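Secreted protein (Streptomyces lividans TK24, PDB 5LXZ) probably acts as a secreted copper-radical oxidase of the galactose oxidase family, oxidising its substrate at a mononuclear copper site. Local coordinates at residues N27-A32 with A545-T550; Y407-I412 with V456-H461; L78-H83 with R246-L251; L40-S45 with Y57-W62; H83-N88 with I541-S546. The protein carries 1 engineered substitution. One frame throughout, in Å; residues are numbered along the deposited sequence. Where two conformers were deposited one is given.

Contact 1. Residues N27-A32 with A545-T550. With CU (copper (II) ion), chain B.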
# COMPACT_ATOMS: atom_id res chain seq x y z
N ASN A 27 0.76 9.19 14.62
CA ASN A 27 1.38 8.05 13.95
C ASN A 27 0.89 7.99 12.50
O ASN A 27 -0.04 7.25 12.21
CB ASN A 27 1.07 6.75 14.66
CG ASN A 27 1.58 6.71 16.10
OD1 ASN A 27 2.32 7.59 16.55
ND2 ASN A 27 1.20 5.66 16.79
N THR A 28 1.50 8.77 11.63
CA THR A 28 1.06 8.80 10.24
C THR A 28 1.36 7.46 9.56
O THR A 28 2.51 7.04 9.46
CB THR A 28 1.75 9.93 9.45
OG1 THR A 28 1.51 11.17 10.11
CG2 THR A 28 1.22 9.98 8.02
N ILE A 29 0.32 6.85 9.03
CA ILE A 29 0.42 5.56 8.34
C ILE A 29 0.02 5.67 6.85
O ILE A 29 0.44 4.83 6.05
CB ILE A 29 -0.41 4.49 9.07
CG1 ILE A 29 0.21 4.28 10.47
CG2 ILE A 29 -0.48 3.17 8.32
CD1 ILE A 29 -0.67 3.49 11.39
N HIS A 30 -0.70 6.71 6.46
CA HIS A 30 -1.05 6.97 5.08
C HIS A 30 -0.75 8.41 4.82
O HIS A 30 -1.03 9.27 5.68
CB HIS A 30 -2.57 6.81 4.90
CG HIS A 30 -3.13 5.51 5.36
ND1 HIS A 30 -3.57 4.53 4.50
CD2 HIS A 30 -3.32 5.02 6.60
CE1 HIS A 30 -4.01 3.49 5.19
NE2 HIS A 30 -3.84 3.75 6.47
N ALA A 31 -0.32 8.73 3.62
CA ALA A 31 -0.26 10.11 3.21
C ALA A 31 -0.59 10.26 1.75
O ALA A 31 -0.36 9.33 0.95
CB ALA A 31 1.08 10.73 3.53
N ALA A 32 -1.14 11.40 1.41
CA ALA A 32 -1.46 11.69 0.02
C ALA A 32 -1.21 13.16 -0.26
O ALA A 32 -1.62 14.01 0.51
CB ALA A 32 -2.91 11.36 -0.27
N ALA A 545 -0.51 8.55 -3.27
CA ALA A 545 -1.24 8.18 -2.07
C ALA A 545 -0.56 6.89 -1.60
O ALA A 545 -0.67 5.85 -2.25
CB ALA A 545 -2.72 7.96 -2.37
N SER A 546 0.17 6.97 -0.51
CA SER A 546 1.07 5.94 -0.13
C SER A 546 0.69 5.35 1.22
O SER A 546 0.52 6.09 2.19
CB SER A 546 2.47 6.54 -0.05
OG SER A 546 3.47 5.57 0.30
N THR A 547 0.66 4.03 1.31
CA THR A 547 0.52 3.32 2.57
C THR A 547 0.96 1.88 2.38
O THR A 547 0.84 1.34 1.30
CB THR A 547 -0.94 3.30 3.11
OG1 THR A 547 -0.95 2.90 4.48
CG2 THR A 547 -1.89 2.35 2.32
N HIS A 548 1.52 1.30 3.43
CA HIS A 548 1.90 -0.09 3.44
C HIS A 548 2.63 -0.50 2.18
O HIS A 548 2.35 -1.53 1.60
CB HIS A 548 0.68 -1.01 3.67
CG HIS A 548 0.03 -0.87 5.01
ND1 HIS A 548 -0.70 0.22 5.38
CD2 HIS A 548 -0.07 -1.75 6.04
CE1 HIS A 548 -1.25 0.02 6.55
NE2 HIS A 548 -0.84 -1.16 6.99
N VAL A 549 3.65 0.28 1.79
CA VAL A 549 4.53 -0.08 0.70
C VAL A 549 3.80 -0.13 -0.65
O VAL A 549 4.25 -0.81 -1.57
CB VAL A 549 5.32 -1.40 0.94
CG1 VAL A 549 6.67 -1.32 0.26
CG2 VAL A 549 5.53 -1.70 2.42
N THR A 550 2.68 0.60 -0.74
CA THR A 550 1.76 0.47 -1.85
C THR A 550 1.36 1.88 -2.29
O THR A 550 0.87 2.66 -1.47
CB THR A 550 0.50 -0.32 -1.42
OG1 THR A 550 0.93 -1.56 -0.85
CG2 THR A 550 -0.43 -0.65 -2.61
CU CU B . -0.83 -1.89 8.92
O HOH W 1 2.33 2.89 5.67
O HOH W 2 -1.56 -2.82 10.76
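Thr547 meets Ile29 and His30 through one hydroxyl, which organises the copper end of the contact. With OG1 swung anti to the backbone N (chi1 -165°), it donates to Ile29 O at 2.8 Å from above the carbonyl plane. It also accepts the ND1 proton of His548, 2.8 Å from that nitrogen and close to the imidazole plane. A small hydroxyl suits this place because it can give one bond and take another while lying over one face of the His30 ring, whose ND1 is hydrogen-bonded to His83 NE2. The tight part lies further from the metal, where strands 30-32 and 545-547 run antiparallel. Ala31 and Ser546 exchange two backbone bonds there, Ser546 N reaching Ala31 O at 2.8 Å. Next to them Ala32 and Ala545 bring their CB atoms to 4.0 Å, and methyls this short fit where the CA atoms are so near each other. Toward the copper the pairing is looser: a water bridges the two backbones, donating to Ile29 O at 2.7 Å and accepting from His548 N at 2.9 Å. Beside it Ile29 CG2 touches His548 CE1 at 3.7 Å, an apolar flank for the ring. The geometry is consistent with a second-shell role: ND1 of His548 donates to Thr547, its NE2 is left to bind the copper at 2.1 Å, and the ring's rotation is probably fixed by a threonine itself tied to Ile29.

Contact 2. Residues Y407-I412 with V456-H461; sequences YPQASI and VGRNYH. With CU (copper (II) ion), chain B.
Two bent chains bring Gln409 and Arg458 together: Gln409 turns sharply at chi2 (93°), and Arg458 bends at chi3 (-72°) in the conformer described, one of two modelled. OE1 of Gln409 thus arrives at the edge of the guanidinium, nearly in its plane, and accepts from Arg458 NE at 3.2 Å. The nitrogen stands above the amide's own carbonyl plane, so the bond is not directed at a lone pair. A water bridges the same pair, donating to OE1 and accepting from Arg458 NH1, while NH2 forms a salt bridge with Glu497. An amide suits the spot because its two ends differ: NE2 turns back to Tyr407 O in a weak bond.

Tyr407 supplies the broad surface of the contact. One face of its ring lies beneath the chain at Asn459 and Tyr460, with Tyr460 N 3.4 Å above the plane and over its centre. That N-H is already given to Asn459 OD1, 2.7 Å from Tyr460 N. Tyr460 CB also sits over the Tyr407 ring, a CH-pi contact 4.2 Å from the centroid. The phenol OH of Tyr407 accepts from Arg428 N, which fixes the ring's far end.

This packing lies directly behind the loop that carries Tyr460 and His461, whose NE2 binds copper at 2.0 Å, and probably helps to hold it; a loop so placed beside the inner strand of a propeller blade is typical of the galactose oxidase copper site.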
# COMPACT_ATOMS: atom_id res chain seq x y z
N TYR A 407 9.79 -3.37 2.95
CA TYR A 407 9.25 -2.03 3.13
C TYR A 407 10.00 -0.88 2.43
O TYR A 407 9.92 0.23 2.91
CB TYR A 407 9.05 -1.63 4.60
CG TYR A 407 8.65 -2.72 5.54
CD1 TYR A 407 7.34 -3.21 5.60
CD2 TYR A 407 9.57 -3.22 6.44
CE1 TYR A 407 6.99 -4.21 6.49
CE2 TYR A 407 9.19 -4.23 7.31
CZ TYR A 407 7.89 -4.68 7.36
OH TYR A 407 7.56 -5.68 8.28
N PRO A 408 10.75 -1.12 1.35
CA PRO A 408 11.44 0.05 0.78
C PRO A 408 10.44 1.08 0.31
O PRO A 408 9.37 0.73 -0.27
CB PRO A 408 12.18 -0.53 -0.44
CG PRO A 408 11.33 -1.70 -0.82
CD PRO A 408 10.81 -2.29 0.47
N GLN A 409 10.75 2.34 0.60
CA GLN A 409 9.99 3.46 0.01
C GLN A 409 10.46 3.66 -1.42
O GLN A 409 11.64 3.45 -1.73
CB GLN A 409 10.20 4.73 0.82
CG GLN A 409 9.62 4.69 2.23
CD GLN A 409 10.61 4.25 3.31
OE1 GLN A 409 11.56 4.98 3.61
NE2 GLN A 409 10.40 3.09 3.89
N ALA A 410 9.56 4.06 -2.33
CA ALA A 410 9.88 4.23 -3.72
C ALA A 410 9.03 5.29 -4.35
O ALA A 410 7.80 5.14 -4.37
CB ALA A 410 9.83 2.94 -4.49
N SER A 411 9.64 6.39 -4.77
CA SER A 411 8.92 7.54 -5.31
C SER A 411 9.52 7.94 -6.64
O SER A 411 10.74 8.10 -6.74
CB SER A 411 9.01 8.72 -4.34
OG SER A 411 8.02 8.63 -3.29
N ILE A 412 8.69 8.13 -7.65
CA ILE A 412 9.11 8.64 -8.95
C ILE A 412 9.46 10.12 -8.82
O ILE A 412 8.75 10.89 -8.17
CB ILE A 412 7.98 8.50 -9.96
CG1 ILE A 412 7.61 7.02 -10.16
CG2 ILE A 412 8.36 9.14 -11.28
CD1 ILE A 412 6.31 6.88 -10.93
N VAL A 456 16.41 8.89 9.45
CA VAL A 456 15.49 8.16 10.28
C VAL A 456 15.18 6.82 9.59
O VAL A 456 14.87 6.80 8.40
CB VAL A 456 14.17 8.96 10.42
CG1 VAL A 456 13.10 8.19 11.20
CG2 VAL A 456 14.45 10.29 11.10
N GLY A 457 15.18 5.75 10.37
CA GLY A 457 14.83 4.43 9.89
C GLY A 457 13.35 4.30 9.64
O GLY A 457 12.54 4.80 10.40
N ARG A 458 13.00 3.64 8.54
CA ARG A 458 11.58 3.49 8.11
C ARG A 458 11.32 2.04 7.69
O ARG A 458 11.88 1.59 6.70
CB ARG A 458 11.25 4.48 6.98
CG ARG A 458 10.83 5.88 7.52
CD ARG A 458 10.50 6.86 6.44
NE ARG A 458 11.71 7.27 5.77
CZ ARG A 458 12.50 8.24 6.21
NH1 ARG A 458 13.56 8.53 5.49
NH2 ARG A 458 12.25 8.90 7.34
N ASN A 459 10.50 1.32 8.45
CA ASN A 459 10.15 -0.07 8.15
C ASN A 459 8.64 -0.13 7.91
O ASN A 459 8.16 0.61 7.04
CB ASN A 459 10.80 -1.11 9.10
CG ASN A 459 10.34 -1.01 10.56
OD1 ASN A 459 9.26 -1.46 10.93
ND2 ASN A 459 11.21 -0.44 11.41
N TYR A 460 7.94 -0.99 8.61
CA TYR A 460 6.46 -1.11 8.53
C TYR A 460 5.79 0.21 8.78
O TYR A 460 6.26 1.02 9.58
CB TYR A 460 6.07 -2.11 9.62
CG TYR A 460 4.66 -2.54 9.70
CD1 TYR A 460 4.03 -3.03 8.58
CD2 TYR A 460 4.00 -2.55 10.92
CE1 TYR A 460 2.74 -3.51 8.67
CE2 TYR A 460 2.68 -3.03 11.00
CZ TYR A 460 2.10 -3.48 9.86
OH TYR A 460 0.80 -3.96 9.93
N HIS A 461 4.69 0.47 8.06
CA HIS A 461 3.89 1.68 8.28
C HIS A 461 4.66 2.95 7.99
O HIS A 461 4.55 3.91 8.76
CB HIS A 461 3.31 1.71 9.69
CG HIS A 461 2.20 0.73 9.91
ND1 HIS A 461 1.77 0.38 11.17
CD2 HIS A 461 1.39 0.09 9.04
CE1 HIS A 461 0.76 -0.46 11.07
NE2 HIS A 461 0.51 -0.65 9.80
CU CU B . -0.83 -1.89 8.92
O HOH W 3 13.96 6.20 3.90
O HOH W 2 -1.56 -2.82 10.76

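Contact 3. Residues L78-H83 with R246-L251. Engineered in segment 246-251: Ala247 (natural residue Trp). With CU (copper (II) ion), chain B; EDO (1,2-ethanediol), chain P.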
# COMPACT_ATOMS: atom_id res chain seq x y z
N LEU A 78 -9.53 5.29 10.18
CA LEU A 78 -9.04 5.24 8.78
C LEU A 78 -7.65 4.67 8.63
O LEU A 78 -7.12 4.61 7.54
CB LEU A 78 -9.11 6.60 8.15
CG LEU A 78 -10.51 7.17 8.14
CD1 LEU A 78 -10.47 8.51 7.43
CD2 LEU A 78 -11.54 6.21 7.55
N PHE A 79 -7.08 4.19 9.71
CA PHE A 79 -5.93 3.34 9.67
C PHE A 79 -6.41 2.08 8.92
O PHE A 79 -7.50 1.64 9.12
CB PHE A 79 -5.56 3.10 11.18
CG PHE A 79 -4.66 1.95 11.46
CD1 PHE A 79 -3.56 1.68 10.67
CD2 PHE A 79 -4.90 1.14 12.58
CE1 PHE A 79 -2.72 0.63 10.97
CE2 PHE A 79 -4.10 0.08 12.87
CZ PHE A 79 -2.99 -0.18 12.07
N CYS A 80 -5.61 1.48 8.07
CA CYS A 80 -6.09 0.23 7.39
C CYS A 80 -7.03 0.47 6.21
O CYS A 80 -7.69 -0.46 5.76
CB CYS A 80 -6.83 -0.81 8.30
SG CYS A 80 -6.12 -1.34 9.88
N THR A 81 -7.13 1.70 5.74
CA THR A 81 -7.95 1.98 4.56
C THR A 81 -7.19 1.83 3.28
O THR A 81 -5.97 1.76 3.26
CB THR A 81 -8.40 3.45 4.58
OG1 THR A 81 -7.26 4.30 4.85
CG2 THR A 81 -9.44 3.66 5.56
N GLY A 82 -7.93 1.77 2.16
CA GLY A 82 -7.38 1.93 0.83
C GLY A 82 -7.83 3.28 0.30
O GLY A 82 -8.78 3.87 0.81
N HIS A 83 -7.17 3.78 -0.74
CA HIS A 83 -7.42 5.15 -1.15
C HIS A 83 -6.83 5.45 -2.49
O HIS A 83 -5.72 4.97 -2.80
CB HIS A 83 -6.94 6.17 -0.14
CG HIS A 83 -5.64 5.83 0.47
ND1 HIS A 83 -4.51 5.55 -0.27
CD2 HIS A 83 -5.30 5.66 1.76
CE1 HIS A 83 -3.51 5.29 0.55
NE2 HIS A 83 -3.97 5.33 1.78
N ARG A 246 -13.67 -4.16 5.01
CA ARG A 246 -12.32 -4.40 4.51
C ARG A 246 -11.31 -3.61 5.30
O ARG A 246 -11.29 -2.39 5.24
CB ARG A 246 -12.19 -4.01 3.03
CG ARG A 246 -13.23 -4.61 2.09
CD ARG A 246 -13.00 -4.00 0.70
NE ARG A 246 -14.08 -4.38 -0.19
CZ ARG A 246 -14.12 -5.49 -0.93
NH1 ARG A 246 -13.12 -6.32 -1.01
NH2 ARG A 246 -15.19 -5.78 -1.67
N ALA A 247 -10.45 -4.31 6.03
CA ALA A 247 -9.19 -3.78 6.51
C ALA A 247 -8.15 -4.15 5.49
O ALA A 247 -7.96 -5.33 5.17
CB ALA A 247 -8.79 -4.35 7.87
N TYR A 248 -7.43 -3.14 4.98
CA TYR A 248 -6.32 -3.29 4.02
C TYR A 248 -6.76 -3.61 2.58
O TYR A 248 -6.15 -4.44 1.89
CB TYR A 248 -5.32 -4.35 4.45
CG TYR A 248 -4.48 -4.09 5.63
CD1 TYR A 248 -4.59 -2.94 6.41
CD2 TYR A 248 -3.48 -5.00 5.91
CE1 TYR A 248 -3.75 -2.76 7.49
CE2 TYR A 248 -2.67 -4.84 6.98
CZ TYR A 248 -2.80 -3.73 7.75
OH TYR A 248 -1.91 -3.64 8.78
N PRO A 249 -7.81 -2.96 2.08
CA PRO A 249 -8.13 -3.15 0.67
C PRO A 249 -7.23 -2.28 -0.26
O PRO A 249 -6.72 -1.23 0.16
CB PRO A 249 -9.56 -2.65 0.61
CG PRO A 249 -9.55 -1.50 1.51
CD PRO A 249 -8.64 -1.90 2.66
N THR A 250 -7.09 -2.73 -1.51
CA THR A 250 -6.61 -1.81 -2.54
C THR A 250 -7.77 -1.20 -3.25
O THR A 250 -8.71 -1.91 -3.62
CB THR A 250 -5.70 -2.53 -3.53
OG1 THR A 250 -4.44 -2.73 -2.87
CG2 THR A 250 -5.43 -1.74 -4.79
N LEU A 251 -7.69 0.12 -3.45
CA LEU A 251 -8.59 0.85 -4.33
C LEU A 251 -7.81 1.29 -5.55
O LEU A 251 -6.75 1.91 -5.38
CB LEU A 251 -9.13 2.08 -3.61
CG LEU A 251 -10.43 1.88 -2.82
CD1 LEU A 251 -10.40 0.81 -1.82
CD2 LEU A 251 -10.79 3.24 -2.18
CU CU B . -0.83 -1.89 8.92
C1 EDO P . -3.91 1.16 -1.05
O1 EDO P . -4.28 2.43 -0.47
C2 EDO P . -4.20 1.18 -2.50
O2 EDO P . -5.51 1.77 -2.57
O HOH W 2 -1.56 -2.82 10.76
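The copper site of a galactose oxidase-like propeller is built partly from this contact, in which Cys80 packs against Tyr248, the tyrosine whose OH binds the metal at 2.1 Å and is hydrogen-bonded to Tyr460 OH. Cys80 CB lies 3.6 Å from Tyr248 CD1, and SG stands 3.7 Å from CE1 of that ring. In galactose oxidase the equivalent pair is joined by a thioether bond. The separation in this conformer is too long for one, but both residues were modelled in two conformers, so the point stays doubtful. The engineered Ala247, tryptophan in the natural protein, offers a CB that rests against Cys80 CB. The backbones are held by Tyr248 N, which donates to Cys80 O at 2.8 Å and 166°.

Further along, Gly82 fits because any CB there would run into Pro249 O; instead its CA approaches that buried oxygen, for which the model gives no hydrogen-bond partner, to 3.3 Å. Leu251 closes this side with CD2 on Gly82 O. Ethanediol, probably from the crystallisation liquor, sits where Leu251 N and His83 N both donate to its O2. With CG placed between backbone N and carbonyl carbon (chi1 40°), the His83 ring turns one face to O1, while NE2 pairs with His30 ND1. A leucine in place of His83 would probably leave His30 ND1 without its mate and the diol without that flat wall. Chemically, sulfur lying obliquely beside a copper-bound phenol is consistent with a radical site, though the alternate conformers leave the detail open.

Contact 4. Residues L40-S45 with Y57-W62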
# COMPACT_ATOMS: atom_id res chain seq x y z
N LEU A 40 -2.18 15.36 2.93
CA LEU A 40 -3.07 14.71 3.88
C LEU A 40 -2.28 13.60 4.57
O LEU A 40 -1.67 12.77 3.90
CB LEU A 40 -4.26 14.12 3.16
CG LEU A 40 -5.27 13.40 4.06
CD1 LEU A 40 -6.01 14.41 4.90
CD2 LEU A 40 -6.18 12.51 3.21
N MET A 41 -2.24 13.61 5.90
CA MET A 41 -1.51 12.63 6.68
C MET A 41 -2.50 11.94 7.60
O MET A 41 -3.08 12.58 8.51
CB MET A 41 -0.41 13.33 7.47
CG MET A 41 0.55 14.08 6.55
SD MET A 41 1.73 15.12 7.42
CE MET A 41 2.81 13.82 7.99
N VAL A 42 -2.70 10.64 7.42
CA VAL A 42 -3.74 9.93 8.12
C VAL A 42 -3.13 8.92 9.08
O VAL A 42 -2.31 8.09 8.70
CB VAL A 42 -4.71 9.20 7.17
CG1 VAL A 42 -5.85 8.59 7.95
CG2 VAL A 42 -5.24 10.14 6.10
N ALA A 43 -3.50 9.07 10.34
CA ALA A 43 -3.15 8.13 11.36
C ALA A 43 -4.28 7.21 11.72
O ALA A 43 -4.04 6.06 12.04
CB ALA A 43 -2.70 8.89 12.61
N GLY A 44 -5.52 7.69 11.71
CA GLY A 44 -6.58 6.94 12.37
C GLY A 44 -6.18 6.79 13.83
O GLY A 44 -5.67 7.74 14.43
N SER A 45 -6.37 5.60 14.39
CA SER A 45 -5.93 5.34 15.75
C SER A 45 -4.42 5.09 15.83
O SER A 45 -3.87 4.98 16.92
CB SER A 45 -6.68 4.17 16.35
OG SER A 45 -6.49 3.01 15.56
N TYR A 57 -8.99 9.22 16.79
CA TYR A 57 -8.60 9.09 15.38
C TYR A 57 -8.05 10.40 14.90
O TYR A 57 -8.61 11.46 15.17
CB TYR A 57 -9.81 8.75 14.51
CG TYR A 57 -10.62 7.58 14.98
CD1 TYR A 57 -10.02 6.43 15.47
CD2 TYR A 57 -12.00 7.67 14.98
CE1 TYR A 57 -10.80 5.39 15.93
CE2 TYR A 57 -12.76 6.62 15.39
CZ TYR A 57 -12.18 5.48 15.86
OH TYR A 57 -12.91 4.40 16.30
N ASP A 58 -6.91 10.36 14.21
CA ASP A 58 -6.21 11.56 13.86
C ASP A 58 -5.88 11.65 12.35
O ASP A 58 -5.49 10.66 11.72
CB ASP A 58 -4.90 11.62 14.66
CG ASP A 58 -5.12 12.07 16.11
OD1 ASP A 58 -5.21 13.29 16.35
OD2 ASP A 58 -5.21 11.21 16.98
N THR A 59 -6.01 12.85 11.84
CA THR A 59 -5.58 13.26 10.52
C THR A 59 -4.95 14.63 10.64
O THR A 59 -5.39 15.46 11.46
CB THR A 59 -6.78 13.34 9.55
OG1 THR A 59 -7.35 12.04 9.44
CG2 THR A 59 -6.40 13.85 8.17
N ARG A 60 -3.93 14.89 9.82
CA ARG A 60 -3.38 16.21 9.62
C ARG A 60 -3.39 16.65 8.18
O ARG A 60 -3.34 15.82 7.28
CB ARG A 60 -1.95 16.30 10.14
CG ARG A 60 -1.72 15.77 11.55
CD ARG A 60 -2.35 16.65 12.60
NE ARG A 60 -2.16 16.02 13.90
CZ ARG A 60 -3.06 15.34 14.62
NH1 ARG A 60 -4.32 15.22 14.25
NH2 ARG A 60 -2.69 14.79 15.78
N ILE A 61 -3.43 17.95 7.96
CA ILE A 61 -3.07 18.57 6.68
C ILE A 61 -1.85 19.42 6.90
O ILE A 61 -1.83 20.29 7.81
CB ILE A 61 -4.19 19.44 6.16
CG1 ILE A 61 -5.33 18.55 5.73
CG2 ILE A 61 -3.70 20.34 5.00
CD1 ILE A 61 -6.53 19.31 5.29
N TRP A 62 -0.81 19.16 6.11
CA TRP A 62 0.46 19.83 6.22
C TRP A 62 0.68 20.63 4.96
O TRP A 62 0.53 20.11 3.85
CB TRP A 62 1.56 18.81 6.41
CG TRP A 62 2.96 19.34 6.32
CD1 TRP A 62 3.51 20.35 7.07
CD2 TRP A 62 3.99 18.88 5.46
NE1 TRP A 62 4.83 20.55 6.71
CE2 TRP A 62 5.16 19.64 5.73
CE3 TRP A 62 4.05 17.89 4.46
CZ2 TRP A 62 6.37 19.46 5.04
CZ3 TRP A 62 5.24 17.71 3.77
CH2 TRP A 62 6.38 18.48 4.07
O HOH W 4 -4.19 8.64 16.58
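Tyr57 sets the edge of its ring against the backbone at Gly44 and Ser45, where Ser45 N lies near the ring plane, 3.9 Å from Tyr57 CD1. At the other end Met41 SD reaches Trp62, touching CB at 3.8 Å and lying obliquely to the indole, a Met-aromatic contact; Phe20 meets the same indole edge-to-face. A third flat group, the Arg60 guanidinium, receives Asp58 OD1 at its edge, NH1 and NH2 both gripping that single oxygen at 3.0 Å, while NE donates to Tyr24 O. OD2 of Asp58 takes a water that also donates to Gly44 O. An alanine in place of Asp58 would probably leave Arg60 without its charged mate and the water with one acceptor fewer.

On the face of Leu40, Val42, Thr59 and Ile61, Leu40 CD1 presses on Thr59 CG2 at 3.3 Å, tighter than usual; with CG anti to the backbone N (chi1 179°) the leucine leans across to the beta-branched threonine. Met41 and Arg60 exchange two straight backbone bonds. Asp58 O then accepts from both Ala43 N (2.9 Å) and Gly44 N (3.0 Å), and glycine tolerates the positive phi there: a classic beta bulge in an antiparallel propeller blade.

Contact 5. Residues H83-N88 with I541-S546. With EDO (1,2-ethanediol), chain P.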
# COMPACT_ATOMS: atom_id res chain seq x y z
N HIS A 83 -7.17 3.78 -0.74
CA HIS A 83 -7.42 5.15 -1.15
C HIS A 83 -6.83 5.45 -2.49
O HIS A 83 -5.72 4.97 -2.80
CB HIS A 83 -6.94 6.17 -0.14
CG HIS A 83 -5.64 5.83 0.47
ND1 HIS A 83 -4.51 5.55 -0.27
CD2 HIS A 83 -5.30 5.66 1.76
CE1 HIS A 83 -3.51 5.29 0.55
NE2 HIS A 83 -3.97 5.33 1.78
N THR A 84 -7.54 6.23 -3.30
CA THR A 84 -7.02 6.69 -4.56
C THR A 84 -7.72 8.01 -4.92
O THR A 84 -8.82 8.32 -4.45
CB THR A 84 -7.11 5.60 -5.63
OG1 THR A 84 -6.17 5.88 -6.69
CG2 THR A 84 -8.51 5.48 -6.15
N GLN A 85 -7.05 8.82 -5.73
CA GLN A 85 -7.62 10.06 -6.23
C GLN A 85 -8.70 9.83 -7.25
O GLN A 85 -8.52 9.09 -8.20
CB GLN A 85 -6.51 10.90 -6.88
CG GLN A 85 -7.00 12.33 -7.17
CD GLN A 85 -6.22 13.13 -8.20
OE1 GLN A 85 -6.76 14.11 -8.76
NE2 GLN A 85 -4.96 12.82 -8.41
N LEU A 86 -9.82 10.50 -7.06
CA LEU A 86 -10.91 10.53 -8.02
C LEU A 86 -10.65 11.62 -9.07
O LEU A 86 -9.78 12.46 -8.93
CB LEU A 86 -12.21 10.83 -7.29
CG LEU A 86 -12.61 9.79 -6.26
CD1 LEU A 86 -13.89 10.24 -5.63
CD2 LEU A 86 -12.72 8.39 -6.82
N ALA A 87 -11.42 11.56 -10.14
CA ALA A 87 -11.26 12.55 -11.22
C ALA A 87 -11.42 13.99 -10.79
O ALA A 87 -10.78 14.91 -11.35
CB ALA A 87 -12.23 12.25 -12.37
N ASN A 88 -12.24 14.24 -9.76
CA ASN A 88 -12.33 15.60 -9.25
C ASN A 88 -11.30 16.04 -8.23
O ASN A 88 -11.39 17.14 -7.68
CB ASN A 88 -13.73 15.84 -8.73
CG ASN A 88 -14.01 15.09 -7.44
OD1 ASN A 88 -13.19 14.32 -6.92
ND2 ASN A 88 -15.23 15.29 -6.94
N ILE A 541 2.87 14.19 -13.47
CA ILE A 541 3.07 13.19 -12.42
C ILE A 541 1.86 13.19 -11.51
O ILE A 541 1.51 14.22 -10.91
CB ILE A 541 4.34 13.45 -11.62
CG1 ILE A 541 5.51 13.60 -12.60
CG2 ILE A 541 4.53 12.32 -10.62
CD1 ILE A 541 6.87 13.63 -11.96
N ARG A 542 1.23 12.04 -11.40
CA ARG A 542 0.06 11.92 -10.56
C ARG A 542 0.53 11.91 -9.10
O ARG A 542 1.47 11.22 -8.78
CB ARG A 542 -0.71 10.66 -10.91
CG ARG A 542 -2.12 10.65 -10.37
CD ARG A 542 -2.94 9.49 -10.94
NE ARG A 542 -4.34 9.50 -10.47
CZ ARG A 542 -5.36 10.18 -11.03
NH1 ARG A 542 -5.22 10.94 -12.13
NH2 ARG A 542 -6.56 10.01 -10.55
N PRO A 543 -0.11 12.67 -8.20
CA PRO A 543 0.30 12.71 -6.81
C PRO A 543 0.17 11.36 -6.16
O PRO A 543 -0.73 10.60 -6.49
CB PRO A 543 -0.66 13.70 -6.16
CG PRO A 543 -1.64 14.01 -7.16
CD PRO A 543 -1.16 13.65 -8.50
N SER A 544 1.06 11.08 -5.23
CA SER A 544 1.06 9.81 -4.54
C SER A 544 -0.04 9.76 -3.51
O SER A 544 -0.36 10.76 -2.86
CB SER A 544 2.38 9.61 -3.81
OG SER A 544 3.36 9.13 -4.70
N ALA A 545 -0.51 8.55 -3.27
CA ALA A 545 -1.24 8.18 -2.07
C ALA A 545 -0.56 6.89 -1.60
O ALA A 545 -0.67 5.85 -2.25
CB ALA A 545 -2.72 7.96 -2.37
N SER A 546 0.17 6.97 -0.51
CA SER A 546 1.07 5.94 -0.13
C SER A 546 0.69 5.35 1.22
O SER A 546 0.52 6.09 2.19
CB SER A 546 2.47 6.54 -0.05
OG SER A 546 3.47 5.57 0.30
C1 EDO P . -3.91 1.16 -1.05
O1 EDO P . -4.28 2.43 -0.47
C2 EDO P . -4.20 1.18 -2.50
O2 EDO P . -5.51 1.77 -2.57
O HOH W 5 -5.82 7.81 -9.03
O HOH W 6 -3.32 10.78 -6.92
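Where the C-terminal domain sends its chain into the propeller, Arg542 and Pro543 pass the inner blade strand 81-85 at Gln85. The two paths run roughly opposite, and side chains and waters join them in place of strand pairing. Gln85 lays its amide flat over the Arg542 guanidinium: the planes are 15° apart, and NE2 lies 3.7 Å above the centre of the group. An extended arginine, with CG anti to its main-chain nitrogen (chi1 -164°), is long enough to slide beneath the amide. NH2 then reaches Gln85 O at 3.2 Å, a weak bond in the guanidinium plane; its stronger partner is Ser581 O. A water accepts from Arg542 NE at 2.7 Å and donates to Thr84 OG1. Gln85 NE2 also touches Pro543 CG at 3.7 Å and gives a proton to a second water, 3.0 Å from NE2, that sits beside Pro543 O. Further along the strand, Ala545 CB comes to 3.7 Å from His83 ND1, a methyl short enough to fit beside the imidazole.

The stack leaves the guanidinium edge able to meet Gln85 O, while the amide keeps Trp583 N and a water as partners; buried polarity is thus shared among backbone groups and waters.

The five contacts gather in the propeller, contacts 1 to 3 meeting at one copper. His548 of contact 1, His461 of contact 2 and Tyr248 of contact 3 bind it, although the centres of contacts 2 and 3 lie about 18 Å apart. Contacts 1 and 4 share a five-stranded antiparallel sheet in which strand 545-547, from the C-terminal end, borders 30-33, next to 39-44. Contact 5 shares Ala545 and Ser546 with contact 1 and His83 with contact 3. Along the chain, contacts 4, 3 and 2 close in series inside the loop closed by contact 1. The C-terminal chain thus reaches into the propeller and delivers one of the metal ligands.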